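Local structure of PTS system, IIA component (5T3U) at residues 14-19 / 74-79. The protein probably carries phosphate, as the IIA component of a mannose-family sugar phosphotransferase system associated with fucose utilization, toward the sugar taken up by the cell. Sequence-based numbering, arbitrary orientation.
Sequences ASHGNF and LTDLIG
Ala14 and Leu74 join the C-terminal ends of two neighbouring parallel strands, 7-16 and 68-75, in the central sheet of this mannose-type IIA domain, an alpha/beta fold with strand order 2-1-3-4. Ala14 N donates to Leu74 O at 2.7 Å in an almost straight bond. Beyond it the backbone bonding weakens: Asp76 N reaches Ala14 O only weakly, and the same oxygen receives a CA-H...O contact from Thr75 CA at 3.3 Å. The chains diverge only after Ser15 and Asp76.

Here side chain replaces backbone as the link. Asp76 suits this place because its side chain is just long enough to reach the amide of His16, one residue beyond its neighbour Ser15, where no backbone acceptor of 74-79 bonds to it. A chi1 of 49° sets CG between the aspartate's own N and carbonyl carbon. Asp76 OD2 thereby comes to 2.9 Å from His16 N, which approaches from well above the carboxylate plane. OD1 accepts a weak bond from Leu77 N, which ties the carboxylate back to its own loop.

Nonpolar packing surrounds this link. Asp76 CB rests against Ser15 CB, and Phe19 CD2 lies 3.8 Å from Asp76 CB. The contact forms part of the interface with the second subunit, whose Phe19 meets Phe19 and whose Thr26 bonds to His16 O. Small Ala14 fits the sheet face near Pro82. Ser15 turns its hydroxyl to the turn, where Ser15 OG donates to His16 O at 2.9 Å; Ala20 N also bonds to OG.

His16 is the last residue of its strand; in this family a histidine at the end of the first strand is the phosphorylated residue, a role His16 probably fills. Its ring lies nearly coplanar with the Asp76 carboxylate, planes 29° apart. Asp76 OD2 approaches the ring edge closely, 3.5 Å from His16 ND1, farther than from His16 N.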
loop_
_atom_site.group_PDB
_atom_site.type_symbol
_atom_site.label_atom_id
_atom_site.label_comp_id
_atom_site.label_asym_id
_atom_site.label_seq_id
_atom_site.Cartn_x
_atom_site.Cartn_y
_atom_site.Cartn_z
ATOM N N ALA A 14 5.501 -8.549 -2.676
ATOM C CA ALA A 14 4.573 -9.615 -3.074
ATOM C C ALA A 14 3.171 -9.402 -2.525
ATOM O O ALA A 14 3.021 -8.980 -1.407
ATOM C CB ALA A 14 5.103 -10.966 -2.613
ATOM N N SER A 15 2.137 -9.722 -3.306
ATOM C CA SER A 15 0.775 -9.562 -2.823
ATOM C C SER A 15 -0.178 -10.460 -3.601
ATOM O O SER A 15 0.155 -10.941 -4.691
ATOM C CB SER A 15 0.339 -8.099 -3.037
ATOM O OG SER A 15 0.245 -7.836 -4.423
ATOM N N HIS A 16 -1.382 -10.661 -3.083
ATOM C CA HIS A 16 -2.498 -11.027 -3.985
ATOM C C HIS A 16 -2.715 -9.860 -4.966
ATOM O O HIS A 16 -2.522 -8.699 -4.600
ATOM C CB HIS A 16 -3.774 -11.215 -3.189
ATOM C CG HIS A 16 -3.735 -12.371 -2.241
ATOM N ND1 HIS A 16 -3.214 -12.269 -0.967
ATOM C CD2 HIS A 16 -4.215 -13.631 -2.352
ATOM C CE1 HIS A 16 -3.364 -13.421 -0.339
ATOM N NE2 HIS A 16 -3.942 -14.272 -1.166
ATOM N N GLY A 17 -3.056 -10.172 -6.216
ATOM C CA GLY A 17 -3.337 -9.137 -7.201
ATOM C C GLY A 17 -2.227 -8.151 -7.497
ATOM O O GLY A 17 -1.048 -8.436 -7.286
ATOM N N ASN A 18 -2.644 -6.980 -7.994
ATOM C CA ASN A 18 -1.794 -5.962 -8.559
ATOM C C ASN A 18 -1.220 -4.959 -7.531
ATOM O O ASN A 18 -0.532 -4.019 -7.916
ATOM C CB ASN A 18 -2.588 -5.199 -9.642
ATOM C CG ASN A 18 -2.911 -6.058 -10.873
ATOM O OD1 ASN A 18 -2.274 -7.085 -11.128
ATOM N ND2 ASN A 18 -3.894 -5.629 -11.641
ATOM N N PHE A 19 -1.503 -5.138 -6.242
ATOM C CA PHE A 19 -0.960 -4.219 -5.207
ATOM C C PHE A 19 0.557 -4.009 -5.305
ATOM O O PHE A 19 1.030 -2.850 -5.307
ATOM C CB PHE A 19 -1.311 -4.706 -3.797
ATOM C CG PHE A 19 -0.983 -3.723 -2.689
ATOM C CD1 PHE A 19 -1.546 -2.450 -2.671
ATOM C CD2 PHE A 19 -0.144 -4.094 -1.638
ATOM C CE1 PHE A 19 -1.291 -1.579 -1.639
ATOM C CE2 PHE A 19 0.132 -3.222 -0.617
ATOM C CZ PHE A 19 -0.448 -1.932 -0.628
ATOM N N LEU A 74 8.401 -7.785 1.193
ATOM C CA LEU A 74 7.236 -6.990 1.623
ATOM C C LEU A 74 5.991 -7.717 1.169
ATOM O O LEU A 74 5.870 -8.070 -0.014
ATOM C CB LEU A 74 7.274 -5.592 1.017
ATOM C CG LEU A 74 8.501 -4.726 1.332
ATOM C CD1 LEU A 74 8.313 -3.337 0.684
ATOM C CD2 LEU A 74 8.792 -4.620 2.840
ATOM N N THR A 75 5.083 -7.984 2.104
ATOM C CA THR A 75 3.823 -8.628 1.733
ATOM C C THR A 75 2.620 -7.747 2.125
ATOM O O THR A 75 2.715 -6.886 3.005
ATOM C CB THR A 75 3.673 -10.008 2.379
ATOM O OG1 THR A 75 3.575 -9.827 3.788
ATOM C CG2 THR A 75 4.895 -10.946 2.018
ATOM N N ASP A 76 1.501 -7.982 1.449
ATOM C CA ASP A 76 0.352 -7.095 1.550
ATOM C C ASP A 76 -0.343 -7.134 2.905
ATOM O O ASP A 76 -0.686 -6.088 3.443
ATOM C CB ASP A 76 -0.636 -7.293 0.375
ATOM C CG ASP A 76 -1.004 -8.769 0.111
ATOM O OD1 ASP A 76 -0.394 -9.698 0.704
ATOM O OD2 ASP A 76 -1.901 -8.986 -0.753
ATOM N N LEU A 77 -0.523 -8.334 3.460
ATOM C CA LEU A 77 -1.136 -8.463 4.765
ATOM C C LEU A 77 -0.823 -9.822 5.440
ATOM O O LEU A 77 -0.554 -10.819 4.758
ATOM C CB LEU A 77 -2.650 -8.220 4.647
ATOM C CG LEU A 77 -3.584 -9.314 4.151
ATOM C CD1 LEU A 77 -5.029 -8.781 4.102
ATOM C CD2 LEU A 77 -3.198 -9.899 2.789
ATOM N N ILE A 78 -0.862 -9.847 6.769
ATOM C CA ILE A 78 -0.716 -11.079 7.530
ATOM C C ILE A 78 -1.809 -12.119 7.156
ATOM O O ILE A 78 -2.966 -11.779 6.930
ATOM C CB ILE A 78 -0.668 -10.794 9.067
ATOM C CG1 ILE A 78 -0.094 -11.993 9.863
ATOM C CG2 ILE A 78 -2.052 -10.384 9.614
ATOM C CD1 ILE A 78 1.430 -12.179 9.747
ATOM N N GLY A 79 -1.447 -13.390 7.060
ATOM C CA GLY A 79 -2.472 -14.413 6.790
ATOM C C GLY A 79 -2.881 -14.442 5.326
ATOM O O GLY A 79 -3.714 -15.235 4.947
#